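PDB 3OUT: glutamate racemase from Francisella tularensis subsp. tularensis, which belongs to the Asp/Glu/hydantoin racemase family, has two alpha/beta domains built on parallel sheets, and holds D-glutamic acid in a pocket. Local coordinates for residues Arg8-Phe13 with Val70-Ala76; Val12-Gly16 with Cys77-Ser81; Ile36-Ala42 with Arg235-Asp240; Ser81-Lys85 with Asp99-Ala103; Thr187-Ile191 with Glu250-Gln254. All blocks are in the same frame, centred on the assembly; numbering follows the deposited sequence.

How the interactions relate
Interactions 1 and 3 are strand pairs of one six-stranded parallel sheet. Their inner strands, 10-14 and 35-39, are neighbours, and the contact centres lie 13 Å apart. Interaction 2 continues both strands of interaction 1 into the loop and helix start that hold D-glutamic acid; it shares Val12 and Phe13 with interaction 1. Tyr37 of interaction 3 reaches Asp14 of interaction 2, OH to OD2 2.6 Å. Interaction 4 shares Ser81 with interaction 2, and their centres are 8 Å apart. Interaction 5 also reaches the ligand, through Thr187. It shares D-glutamic acid with interaction 2, at 14 Å between centres, and meets interaction 3 where Leu253 packs on Phe236.

Interaction 1. Residues Arg8-Phe13 with Val70-Ala76; sequences RPIGVF and VKAIIIA
Val12 and Ile74 lie side by side on one face of a parallel strand pair and point the same way. Their CG2 methyls meet at 3.8 Å. Ile74 CG1 is anti to the backbone N (chi1 171°), which leaves CG2 facing strand 10-13. Further along the same face, Val12 CG1 touches Ala76 CB. On the other face, Phe13 and Ile73 cross obliquely. Ile73 CG2 lies at the ring edge, near the ring plane, and is 3.9 Å from Phe13 CB. Gly11 has no side chain, and Val70 CG1 comes to 3.8 Å from Gly11 N. The backbones are joined by a parallel ladder. Gly11 N donates to Ala72 O, Ile74 N to Gly11 O, and Phe13 N to Ile74 O, each at 2.9 Å. At the start of the pairing, where Lys71 N donates to Pro9 O, the Lys71 chain, extended beyond CG, runs past Arg8 O, with CE 3.2 Å away. Its NZ is bound by Glu33, Leu224 O and Asp6 O. The pair belongs to the six-stranded parallel sheet of an alpha/beta domain. Helices 208-221 and 20-29 cover the Ile10, Val12 and Ile74 face. Helices 51-67 and 78-92 cover the Phe13 face, and strand 35-39 follows beyond strand 10-14.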
# COMPACT_ATOMS: atom_id res chain seq x y z
N ARG B 8 25.94 -7.02 -12.23
CA ARG B 8 24.67 -6.72 -11.61
C ARG B 8 23.59 -6.61 -12.69
O ARG B 8 23.91 -6.34 -13.87
CB ARG B 8 24.78 -5.43 -10.81
CG ARG B 8 25.51 -5.64 -9.48
CD ARG B 8 25.97 -4.35 -8.81
NE ARG B 8 26.97 -4.68 -7.79
CZ ARG B 8 27.20 -3.98 -6.68
NH1 ARG B 8 26.52 -2.87 -6.43
NH2 ARG B 8 28.12 -4.40 -5.83
N PRO B 9 22.31 -6.84 -12.31
CA PRO B 9 21.21 -6.78 -13.27
C PRO B 9 20.82 -5.36 -13.64
O PRO B 9 21.09 -4.40 -12.89
CB PRO B 9 20.06 -7.47 -12.54
CG PRO B 9 20.34 -7.25 -11.08
CD PRO B 9 21.83 -7.09 -10.94
N ILE B 10 20.16 -5.23 -14.78
CA ILE B 10 19.48 -4.01 -15.22
C ILE B 10 18.06 -4.05 -14.61
O ILE B 10 17.42 -5.09 -14.64
CB ILE B 10 19.34 -4.00 -16.75
CG1 ILE B 10 20.72 -3.93 -17.40
CG2 ILE B 10 18.47 -2.84 -17.23
CD1 ILE B 10 20.72 -4.35 -18.89
N GLY B 11 17.62 -2.93 -14.06
CA GLY B 11 16.26 -2.80 -13.55
C GLY B 11 15.37 -2.16 -14.58
O GLY B 11 15.65 -1.04 -15.03
N VAL B 12 14.28 -2.83 -14.93
CA VAL B 12 13.28 -2.27 -15.76
C VAL B 12 12.07 -1.92 -14.87
O VAL B 12 11.42 -2.80 -14.29
CB VAL B 12 12.82 -3.22 -16.92
CG1 VAL B 12 11.65 -2.59 -17.67
CG2 VAL B 12 13.99 -3.60 -17.82
N PHE B 13 11.82 -0.61 -14.77
CA PHE B 13 10.90 0.03 -13.82
C PHE B 13 9.59 0.40 -14.53
O PHE B 13 9.57 1.30 -15.37
CB PHE B 13 11.66 1.24 -13.27
CG PHE B 13 11.03 1.96 -12.07
CD1 PHE B 13 9.66 2.05 -11.87
CD2 PHE B 13 11.85 2.60 -11.16
CE1 PHE B 13 9.17 2.76 -10.79
CE2 PHE B 13 11.37 3.33 -10.11
CZ PHE B 13 10.04 3.38 -9.89
N VAL B 70 20.77 -3.18 -8.59
CA VAL B 70 20.82 -3.03 -10.05
C VAL B 70 21.98 -2.09 -10.42
O VAL B 70 22.29 -1.17 -9.66
CB VAL B 70 19.50 -2.53 -10.66
CG1 VAL B 70 18.36 -3.57 -10.42
CG2 VAL B 70 19.09 -1.14 -10.09
N LYS B 71 22.56 -2.25 -11.61
CA LYS B 71 23.62 -1.31 -12.08
C LYS B 71 23.09 -0.09 -12.85
O LYS B 71 23.81 0.90 -13.04
CB LYS B 71 24.67 -2.01 -12.95
CG LYS B 71 24.14 -2.64 -14.19
CD LYS B 71 25.27 -3.43 -14.91
CE LYS B 71 24.76 -4.15 -16.08
NZ LYS B 71 25.93 -4.93 -16.73
N ALA B 72 21.83 -0.18 -13.28
CA ALA B 72 21.17 0.87 -14.04
C ALA B 72 19.67 0.62 -13.98
O ALA B 72 19.23 -0.52 -13.82
CB ALA B 72 21.63 0.88 -15.54
N ILE B 73 18.92 1.68 -14.11
CA ILE B 73 17.46 1.65 -14.18
C ILE B 73 17.00 2.25 -15.49
O ILE B 73 17.48 3.28 -15.86
CB ILE B 73 16.85 2.40 -13.00
CG1 ILE B 73 17.09 1.60 -11.71
CG2 ILE B 73 15.31 2.61 -13.19
CD1 ILE B 73 16.89 2.39 -10.43
N ILE B 74 16.05 1.60 -16.15
CA ILE B 74 15.30 2.23 -17.21
C ILE B 74 13.84 2.34 -16.77
O ILE B 74 13.21 1.32 -16.44
CB ILE B 74 15.45 1.48 -18.55
CG1 ILE B 74 14.48 2.00 -19.63
CG2 ILE B 74 15.28 -0.02 -18.38
CD1 ILE B 74 15.07 1.69 -21.06
N ILE B 75 13.32 3.55 -16.78
CA ILE B 75 11.87 3.76 -16.50
C ILE B 75 11.11 3.57 -17.81
O ILE B 75 11.20 4.39 -18.74
CB ILE B 75 11.60 5.13 -15.92
CG1 ILE B 75 12.50 5.39 -14.70
CG2 ILE B 75 10.09 5.27 -15.62
CD1 ILE B 75 12.24 6.78 -14.01
N ALA B 76 10.44 2.44 -17.90
CA ALA B 76 9.70 2.01 -19.11
C ALA B 76 8.38 2.74 -19.31
O ALA B 76 7.85 2.82 -20.46
CB ALA B 76 9.46 0.50 -19.06
O HOH W 1 24.84 -1.49 -7.59

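Interaction 2. Residues Val12-Gly16 with Cys77-Ser81; sequences VFDSG and CNTIS. With DGL (D-glutamic acid), chain E.
Ser15 and Cys77 meet at the C-terminal ends of two neighbouring parallel strands, the usual place for a ligand pocket in an alpha/beta fold. Ser15 OG and Cys77 SG are 3.0 Å apart. Ser15 OG stands between its own N and carbonyl carbon (chi1 45°), and from there it accepts a 2.8 Å bond from the D-glutamic acid N. With SG anti to the backbone N (chi1 177°), Cys77 turns it to Ser15 OG and to CD of the ligand. Cys77 is also the N-cap of helix 78-92: SG accepts a nearly straight bond from Ile80 N, with an angle of 171° at the hydrogen. The first turn of the helix holds the side-chain carboxylate of the ligand. Asn78 binds OE2 twice, through its backbone N and through ND2, while Thr79 OG1 donates to OE1 at 2.7 Å. A weak bond from Thr79 N adds to this. The helix start would probably favour the negative charge. Ile80 crosses Phe13 at about a right angle. Its CD1 lies 3.7 Å from Phe13 CE1 and also touches the backbone at Asp14 and Ser15. The Asp14 carboxylate has OD1 3.7 Å from Cys77 CB, while OD2 is held by Tyr37 and Gly19. In the first turn, Ser81 OG and Ser81 N reach Cys77 O from opposite faces of its carbonyl plane, with OG at 2.8 Å.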
# COMPACT_ATOMS: atom_id res chain seq x y z
N VAL B 12 14.28 -2.83 -14.93
CA VAL B 12 13.28 -2.27 -15.76
C VAL B 12 12.07 -1.92 -14.87
O VAL B 12 11.42 -2.80 -14.29
CB VAL B 12 12.82 -3.22 -16.92
CG1 VAL B 12 11.65 -2.59 -17.67
CG2 VAL B 12 13.99 -3.60 -17.82
N PHE B 13 11.82 -0.61 -14.77
CA PHE B 13 10.90 0.03 -13.82
C PHE B 13 9.59 0.40 -14.53
O PHE B 13 9.57 1.30 -15.37
CB PHE B 13 11.66 1.24 -13.27
CG PHE B 13 11.03 1.96 -12.07
CD1 PHE B 13 9.66 2.05 -11.87
CD2 PHE B 13 11.85 2.60 -11.16
CE1 PHE B 13 9.17 2.76 -10.79
CE2 PHE B 13 11.37 3.33 -10.11
CZ PHE B 13 10.04 3.38 -9.89
N ASP B 14 8.51 -0.32 -14.20
CA ASP B 14 7.23 -0.11 -14.87
C ASP B 14 6.17 0.21 -13.83
O ASP B 14 6.31 -0.11 -12.63
CB ASP B 14 6.84 -1.41 -15.62
CG ASP B 14 5.77 -1.23 -16.67
OD1 ASP B 14 5.39 -0.07 -17.03
OD2 ASP B 14 5.29 -2.31 -17.17
N SER B 15 5.09 0.79 -14.31
CA SER B 15 3.83 0.80 -13.56
C SER B 15 3.24 -0.62 -13.66
O SER B 15 3.03 -1.30 -12.65
CB SER B 15 2.90 1.89 -14.12
OG SER B 15 2.90 1.83 -15.55
N GLY B 16 3.03 -1.09 -14.88
CA GLY B 16 2.73 -2.49 -15.08
C GLY B 16 2.34 -2.80 -16.51
O GLY B 16 1.73 -1.99 -17.19
N CYS B 77 7.84 3.25 -18.20
CA CYS B 77 6.51 3.84 -18.12
C CYS B 77 6.60 5.34 -18.35
O CYS B 77 7.36 6.05 -17.66
CB CYS B 77 5.94 3.58 -16.73
SG CYS B 77 4.31 4.34 -16.49
N ASN B 78 5.82 5.84 -19.30
CA ASN B 78 5.79 7.26 -19.57
C ASN B 78 5.18 8.07 -18.43
O ASN B 78 5.57 9.22 -18.19
CB ASN B 78 4.99 7.57 -20.84
CG ASN B 78 5.68 7.11 -22.12
OD1 ASN B 78 6.37 7.91 -22.81
ND2 ASN B 78 5.48 5.84 -22.47
N THR B 79 4.24 7.48 -17.72
CA THR B 79 3.52 8.16 -16.64
C THR B 79 4.48 8.36 -15.46
O THR B 79 4.60 9.46 -14.95
CB THR B 79 2.22 7.37 -16.20
OG1 THR B 79 1.37 7.19 -17.33
CG2 THR B 79 1.53 8.08 -15.05
N ILE B 80 5.21 7.32 -15.07
CA ILE B 80 6.26 7.48 -14.03
C ILE B 80 7.36 8.44 -14.50
O ILE B 80 7.78 9.31 -13.75
CB ILE B 80 6.87 6.11 -13.63
CG1 ILE B 80 5.78 5.21 -13.03
CG2 ILE B 80 8.03 6.29 -12.60
CD1 ILE B 80 6.23 3.73 -12.79
N SER B 81 7.79 8.30 -15.75
CA SER B 81 8.82 9.24 -16.27
C SER B 81 8.38 10.71 -16.22
O SER B 81 9.18 11.61 -15.95
CB SER B 81 9.15 8.90 -17.71
OG SER B 81 9.75 7.59 -17.84
N DGL E . 0.90 1.12 -17.38
CA DGL E . 0.10 2.35 -17.74
C DGL E . -0.76 2.77 -16.58
O DGL E . -0.49 2.35 -15.43
CB DGL E . 0.95 3.55 -18.11
CG DGL E . 2.00 3.30 -19.20
CD DGL E . 2.65 4.56 -19.76
OE1 DGL E . 2.20 5.67 -19.44
OE2 DGL E . 3.60 4.39 -20.57
OXT DGL E . -1.69 3.60 -16.75

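Interaction 3. Residues Ile36-Ala42 with Arg235-Asp240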
# COMPACT_ATOMS: atom_id res chain seq x y z
N ILE B 36 15.93 -7.46 -14.13
CA ILE B 36 14.86 -7.52 -13.15
C ILE B 36 13.78 -6.56 -13.66
O ILE B 36 14.03 -5.37 -13.78
CB ILE B 36 15.31 -7.04 -11.76
CG1 ILE B 36 16.33 -7.99 -11.16
CG2 ILE B 36 14.07 -6.86 -10.85
CD1 ILE B 36 16.92 -7.50 -9.77
N TYR B 37 12.62 -7.10 -14.00
CA TYR B 37 11.45 -6.32 -14.33
C TYR B 37 10.60 -6.14 -13.04
O TYR B 37 10.36 -7.13 -12.31
CB TYR B 37 10.60 -7.04 -15.37
CG TYR B 37 9.23 -6.41 -15.57
CD1 TYR B 37 9.05 -5.35 -16.45
CD2 TYR B 37 8.11 -6.90 -14.90
CE1 TYR B 37 7.82 -4.73 -16.60
CE2 TYR B 37 6.87 -6.28 -15.05
CZ TYR B 37 6.71 -5.23 -15.89
OH TYR B 37 5.46 -4.61 -16.05
N PHE B 38 10.16 -4.92 -12.79
CA PHE B 38 9.21 -4.65 -11.70
C PHE B 38 7.93 -4.10 -12.24
O PHE B 38 7.93 -3.06 -12.91
CB PHE B 38 9.76 -3.67 -10.65
CG PHE B 38 8.99 -3.71 -9.34
CD1 PHE B 38 9.47 -4.44 -8.28
CD2 PHE B 38 7.75 -3.10 -9.23
CE1 PHE B 38 8.73 -4.56 -7.11
CE2 PHE B 38 7.02 -3.19 -8.06
CZ PHE B 38 7.53 -3.94 -7.00
N GLY B 39 6.82 -4.73 -11.90
CA GLY B 39 5.52 -4.17 -12.24
C GLY B 39 4.64 -4.13 -11.01
O GLY B 39 4.44 -5.16 -10.34
N ASP B 40 4.10 -2.95 -10.71
CA ASP B 40 3.19 -2.74 -9.58
C ASP B 40 1.76 -3.09 -10.00
O ASP B 40 0.84 -2.25 -9.95
CB ASP B 40 3.29 -1.29 -9.10
CG ASP B 40 2.56 -1.02 -7.82
OD1 ASP B 40 2.17 -1.97 -7.10
OD2 ASP B 40 2.38 0.20 -7.53
N ILE B 41 1.58 -4.34 -10.38
CA ILE B 41 0.29 -4.86 -10.90
C ILE B 41 -0.89 -4.66 -9.91
O ILE B 41 -2.04 -4.51 -10.33
CB ILE B 41 0.42 -6.34 -11.36
CG1 ILE B 41 1.65 -6.57 -12.26
CG2 ILE B 41 -0.83 -6.77 -12.14
CD1 ILE B 41 1.81 -5.58 -13.46
N ALA B 42 -0.61 -4.65 -8.61
CA ALA B 42 -1.66 -4.44 -7.60
C ALA B 42 -2.34 -3.09 -7.71
O ALA B 42 -3.50 -2.96 -7.33
CB ALA B 42 -1.08 -4.63 -6.19
N ARG B 235 14.08 -11.93 -14.22
CA ARG B 235 13.18 -12.08 -13.04
C ARG B 235 12.07 -11.07 -13.20
O ARG B 235 12.34 -9.93 -13.51
CB ARG B 235 13.91 -11.83 -11.72
CG ARG B 235 14.84 -12.94 -11.30
CD ARG B 235 15.47 -12.69 -9.94
NE ARG B 235 16.67 -11.82 -10.02
CZ ARG B 235 17.22 -11.11 -9.02
NH1 ARG B 235 16.70 -11.10 -7.80
NH2 ARG B 235 18.35 -10.41 -9.25
N PHE B 236 10.84 -11.51 -13.02
CA PHE B 236 9.67 -10.65 -13.17
C PHE B 236 9.06 -10.57 -11.79
O PHE B 236 8.47 -11.55 -11.30
CB PHE B 236 8.68 -11.19 -14.20
CG PHE B 236 9.32 -11.31 -15.60
CD1 PHE B 236 10.03 -12.43 -15.94
CD2 PHE B 236 9.23 -10.26 -16.51
CE1 PHE B 236 10.66 -12.51 -17.18
CE2 PHE B 236 9.84 -10.36 -17.75
CZ PHE B 236 10.52 -11.46 -18.08
N TYR B 237 9.26 -9.44 -11.14
CA TYR B 237 8.73 -9.20 -9.80
C TYR B 237 7.51 -8.32 -9.89
O TYR B 237 7.56 -7.24 -10.48
CB TYR B 237 9.78 -8.52 -8.95
CG TYR B 237 10.90 -9.40 -8.45
CD1 TYR B 237 10.64 -10.65 -7.87
CD2 TYR B 237 12.20 -8.94 -8.46
CE1 TYR B 237 11.70 -11.43 -7.33
CE2 TYR B 237 13.25 -9.67 -7.95
CZ TYR B 237 13.00 -10.93 -7.39
OH TYR B 237 14.06 -11.66 -6.82
N VAL B 238 6.38 -8.80 -9.34
CA VAL B 238 5.14 -8.08 -9.46
C VAL B 238 4.39 -8.07 -8.13
O VAL B 238 4.51 -9.03 -7.33
CB VAL B 238 4.25 -8.67 -10.61
CG1 VAL B 238 4.95 -8.48 -11.96
CG2 VAL B 238 3.97 -10.18 -10.39
N THR B 239 3.59 -7.02 -7.91
CA THR B 239 2.83 -6.92 -6.66
C THR B 239 1.43 -7.55 -6.73
O THR B 239 0.74 -7.60 -5.73
CB THR B 239 2.69 -5.44 -6.22
OG1 THR B 239 2.13 -4.70 -7.29
CG2 THR B 239 4.08 -4.86 -5.87
N ASP B 240 1.04 -8.04 -7.90
CA ASP B 240 -0.17 -8.89 -8.01
C ASP B 240 -0.05 -9.79 -9.21
O ASP B 240 0.67 -9.46 -10.18
CB ASP B 240 -1.41 -8.03 -8.16
CG ASP B 240 -2.68 -8.80 -7.89
OD1 ASP B 240 -2.58 -9.81 -7.13
OD2 ASP B 240 -3.75 -8.45 -8.47
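Thr239 OG1 links two groups of the facing segment. It donates to Asp40 OD1 at 2.7 Å, on the anti lone pair of that oxygen, and accepts from Ala42 N at 3.0 Å. A chi1 of 55° puts Thr239 CG2 anti to the carbonyl carbon, where it touches Phe38 CZ. Asp40 is the centre of an inverse gamma turn, and its OD2 is held by Arg43 and Tyr46. Before this turn the segments run as neighbouring parallel strands of the six-stranded sheet. Tyr37 N bonds to Arg235 O, Tyr237 N to Tyr37 O, and Gly39 N to Tyr237 O. The side chains sort onto two faces. On one, Ile36 runs alongside Arg235 and lays CG1 and CD1 over a guanidinium face, with CD1 3.3 Å from NH2. Arg235 bends at chi3 (-84°), and its NH1 donates to Tyr237 OH at 2.9 Å. Phe38 crosses Tyr237 at about a right angle and has Tyr237 O over one ring face. On the other face, Tyr37 CB packs on Phe236 CD2 at 3.7 Å, and Val238 CG1 lies at the edge of the Tyr37 ring. Other subunits cover this contact. Arg51 of a second subunit makes a cation-pi contact with Tyr237, and Ser50 and Thr53 of a third subunit bind Asp240 OD1.

Interaction 4. Residues Ser81-Lys85 with Asp99-Ala103; sequences SAIAK and DVITA
Lys85 reaches from helix 78-92 to Asp99. From CB, CG lies anti to the backbone N (chi1 -174°), and the chain stays extended as far as CD. CD then lies 3.2 Å from Asp99 OD1 and also touches Asp99 CG. A bend at chi3 (66°) turns the end of the chain, and CE keeps 4.2 Å from Asp99 OD1. At the tip, NZ makes a long salt bridge to Asp99 OD1, at 3.9 Å. A water bridges the two groups: it accepts from NZ at 2.7 Å and donates to Asp99 OD2. The two side chains cross at about a right angle, with the alkyl part of the lysine nearer to the carboxylate than its charge. Asp99 is the N-cap residue of helix 100-106, at the end of strand 97-99, and its carboxylate makes the capping bond. OD2 accepts from Thr102 N, which comes from above the carboxylate plane. OD1 accepts from Thr102 OG1 at 2.6 Å, on the syn side but tilted from the carboxylate plane. One turn back on the facing helix, Ser81 packs with OG against Asp99 CB and Val100 CG2, while that OG is hydrogen-bonded to Cys77 O. Ser81 CB lies against Ile101 CG1. Ile101 CD1 reaches Ala82, 3.5 Å from N and 3.7 Å from CB. Helix 127-135 lies against this apolar edge through Ala127, which touches both Ala82 and Ile101. Val100 and Ala103 also pack on Ala211 of helix 208-221.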
# COMPACT_ATOMS: atom_id res chain seq x y z
N SER B 81 7.79 8.30 -15.75
CA SER B 81 8.82 9.24 -16.27
C SER B 81 8.38 10.71 -16.22
O SER B 81 9.18 11.61 -15.95
CB SER B 81 9.15 8.90 -17.71
OG SER B 81 9.75 7.59 -17.84
N ALA B 82 7.13 10.96 -16.55
CA ALA B 82 6.58 12.29 -16.58
C ALA B 82 6.54 12.97 -15.21
O ALA B 82 6.72 14.20 -15.08
CB ALA B 82 5.14 12.24 -17.11
N ILE B 83 6.23 12.17 -14.20
CA ILE B 83 5.83 12.69 -12.89
C ILE B 83 6.81 12.42 -11.77
O ILE B 83 6.89 13.23 -10.84
CB ILE B 83 4.40 12.18 -12.53
CG1 ILE B 83 3.40 12.88 -13.46
CG2 ILE B 83 4.05 12.32 -11.04
CD1 ILE B 83 2.05 12.14 -13.66
N ALA B 84 7.58 11.33 -11.87
CA ALA B 84 8.43 10.85 -10.78
C ALA B 84 9.86 10.60 -11.13
O ALA B 84 10.60 10.02 -10.32
CB ALA B 84 7.79 9.56 -10.13
N LYS B 85 10.33 11.09 -12.29
CA LYS B 85 11.71 10.83 -12.67
C LYS B 85 12.67 11.34 -11.62
O LYS B 85 13.63 10.65 -11.29
CB LYS B 85 12.04 11.49 -14.02
CG LYS B 85 13.42 11.16 -14.59
CD LYS B 85 13.60 11.78 -15.97
CE LYS B 85 13.63 13.30 -15.97
NZ LYS B 85 14.18 13.83 -17.28
N ASP B 99 15.11 7.18 -19.11
CA ASP B 99 13.62 7.23 -19.12
C ASP B 99 13.07 7.36 -20.53
O ASP B 99 13.73 7.91 -21.42
CB ASP B 99 13.07 8.34 -18.23
CG ASP B 99 13.26 9.69 -18.82
OD1 ASP B 99 14.39 10.24 -18.72
OD2 ASP B 99 12.31 10.18 -19.45
N VAL B 100 11.86 6.85 -20.74
CA VAL B 100 11.28 6.80 -22.08
C VAL B 100 10.89 8.17 -22.64
O VAL B 100 10.85 8.32 -23.85
CB VAL B 100 10.06 5.86 -22.19
CG1 VAL B 100 10.50 4.41 -22.20
CG2 VAL B 100 8.96 6.09 -21.05
N ILE B 101 10.60 9.17 -21.80
CA ILE B 101 10.28 10.49 -22.31
C ILE B 101 11.53 11.13 -22.91
O ILE B 101 11.46 11.70 -24.00
CB ILE B 101 9.59 11.38 -21.27
CG1 ILE B 101 8.23 10.78 -20.89
CG2 ILE B 101 9.44 12.82 -21.77
CD1 ILE B 101 7.42 11.63 -19.93
N THR B 102 12.67 11.00 -22.22
CA THR B 102 13.95 11.47 -22.81
C THR B 102 14.19 10.83 -24.17
O THR B 102 14.63 11.50 -25.12
CB THR B 102 15.13 11.20 -21.83
OG1 THR B 102 14.88 11.91 -20.61
CG2 THR B 102 16.46 11.63 -22.43
N ALA B 103 13.92 9.55 -24.27
CA ALA B 103 14.03 8.83 -25.55
C ALA B 103 13.10 9.40 -26.62
O ALA B 103 13.52 9.66 -27.75
CB ALA B 103 13.76 7.33 -25.34
O HOH W 2 12.24 12.97 -19.00

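Interaction 5. Residues Thr187-Ile191 with Glu250-Gln254; sequences THYPI and EMFLQ. With DGL (D-glutamic acid), chain E.
His188 and Phe252 form an edge-to-face aromatic pair. The edge of Phe252 points at one face of the imidazole, the ring centres are 5.1 Å apart, and the planes meet at 55°. Phe252 CZ is the atom over the imidazole, 4.0 Å from His188 CD2. The apolar contacts come from Ile191. Its CG1 touches Phe252 CE2 at 3.5 Å, and its CD1 lies over a face of the phenyl ring. CD1 also meets the CE methyl of Met251, modelled as selenomethionine, at 4.3 Å. The hydrogen bonds hold the histidine and the ligand. His188 ND1 donates to Thr187 OG1 at 2.9 Å, with the oxygen in the ring plane, and NE2 is bonded to Glu154. Together these two bonds fix the rotation of the ring. Thr187 N donates to D-glutamic acid OE2 at 2.9 Å, while His188 CE1 is 3.7 Å from the ligand N. The contact joins the loop after strand 181-184, in the four-stranded sheet, to helix 245-253, which follows strand 234-238 of the six-stranded sheet. Helix 149-154 packs on His188, Ile191 and Met251, and helix 20-29 lies against Phe252.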
# COMPACT_ATOMS: atom_id res chain seq x y z
N THR B 187 3.23 3.21 -23.18
CA THR B 187 3.75 1.89 -23.58
C THR B 187 2.75 1.03 -24.37
O THR B 187 3.17 0.17 -25.17
CB THR B 187 4.13 1.04 -22.33
OG1 THR B 187 3.03 1.01 -21.41
CG2 THR B 187 5.28 1.62 -21.62
N HIS B 188 1.46 1.22 -24.08
CA HIS B 188 0.43 0.37 -24.66
C HIS B 188 0.12 0.69 -26.12
O HIS B 188 -0.39 -0.16 -26.83
CB HIS B 188 -0.84 0.50 -23.84
CG HIS B 188 -0.78 -0.17 -22.51
ND1 HIS B 188 0.27 0.01 -21.63
CD2 HIS B 188 -1.64 -1.03 -21.92
CE1 HIS B 188 0.02 -0.70 -20.53
NE2 HIS B 188 -1.14 -1.33 -20.68
N TYR B 189 0.40 1.92 -26.53
CA TYR B 189 -0.19 2.43 -27.79
C TYR B 189 0.42 1.80 -29.05
O TYR B 189 -0.30 1.69 -30.04
CB TYR B 189 -0.17 3.95 -27.88
CG TYR B 189 -0.90 4.67 -26.75
CD1 TYR B 189 -1.69 4.00 -25.79
CD2 TYR B 189 -0.82 6.07 -26.67
CE1 TYR B 189 -2.31 4.72 -24.77
CE2 TYR B 189 -1.45 6.75 -25.69
CZ TYR B 189 -2.23 6.09 -24.76
OH TYR B 189 -2.81 6.83 -23.76
N PRO B 190 1.73 1.46 -29.05
CA PRO B 190 2.26 0.79 -30.27
C PRO B 190 1.51 -0.50 -30.68
O PRO B 190 1.52 -0.84 -31.86
CB PRO B 190 3.72 0.53 -29.90
CG PRO B 190 4.07 1.64 -28.91
CD PRO B 190 2.81 1.73 -28.09
N ILE B 191 0.86 -1.21 -29.75
CA ILE B 191 0.02 -2.38 -30.07
C ILE B 191 -1.04 -2.08 -31.10
O ILE B 191 -1.35 -2.96 -31.93
CB ILE B 191 -0.72 -2.90 -28.78
CG1 ILE B 191 0.32 -3.49 -27.83
CG2 ILE B 191 -1.88 -3.92 -29.08
CD1 ILE B 191 0.86 -4.88 -28.26
N GLU B 250 2.51 -11.22 -21.64
CA GLU B 250 3.29 -11.92 -22.64
C GLU B 250 2.93 -11.46 -24.04
O GLU B 250 3.76 -11.61 -24.94
CB GLU B 250 3.20 -13.44 -22.45
CG GLU B 250 3.91 -13.85 -21.17
CD GLU B 250 3.92 -15.36 -20.93
OE1 GLU B 250 3.37 -16.14 -21.75
OE2 GLU B 250 4.48 -15.75 -19.89
N MSE B 251 1.76 -10.84 -24.21
CA MSE B 251 1.43 -10.11 -25.49
C MSE B 251 2.46 -9.00 -25.76
O MSE B 251 2.89 -8.83 -26.89
CB MSE B 251 -0.00 -9.56 -25.47
CG MSE B 251 -0.45 -8.87 -26.74
SE MSE B 251 -2.20 -8.04 -26.66
CE MSE B 251 -1.92 -6.56 -25.37
N PHE B 252 2.92 -8.32 -24.70
CA PHE B 252 3.93 -7.27 -24.83
C PHE B 252 5.32 -7.85 -24.87
O PHE B 252 6.16 -7.34 -25.61
CB PHE B 252 3.83 -6.27 -23.66
CG PHE B 252 2.68 -5.32 -23.79
CD1 PHE B 252 1.47 -5.60 -23.21
CD2 PHE B 252 2.80 -4.16 -24.53
CE1 PHE B 252 0.40 -4.76 -23.32
CE2 PHE B 252 1.70 -3.29 -24.65
CZ PHE B 252 0.50 -3.61 -24.05
N LEU B 253 5.58 -8.86 -24.05
CA LEU B 253 6.95 -9.41 -23.92
C LEU B 253 7.32 -10.22 -25.16
O LEU B 253 8.46 -10.23 -25.58
CB LEU B 253 7.07 -10.29 -22.68
CG LEU B 253 8.46 -10.91 -22.41
CD1 LEU B 253 9.53 -9.83 -22.26
CD2 LEU B 253 8.38 -11.75 -21.15
N GLN B 254 6.36 -10.93 -25.73
CA GLN B 254 6.59 -11.76 -26.94
C GLN B 254 7.41 -13.02 -26.67
O GLN B 254 7.95 -13.65 -27.60
CB GLN B 254 7.17 -10.92 -28.09
CG GLN B 254 6.26 -9.75 -28.49
CD GLN B 254 6.57 -9.13 -29.84
OE1 GLN B 254 7.47 -9.58 -30.56
NE2 GLN B 254 5.85 -8.08 -30.19
N DGL E . 0.90 1.12 -17.38
CA DGL E . 0.10 2.35 -17.74
C DGL E . -0.76 2.77 -16.58
O DGL E . -0.49 2.35 -15.43
CB DGL E . 0.95 3.55 -18.11
CG DGL E . 2.00 3.30 -19.20
CD DGL E . 2.65 4.56 -19.76
OE1 DGL E . 2.20 5.67 -19.44
OE2 DGL E . 3.60 4.39 -20.57
OXT DGL E . -1.69 3.60 -16.75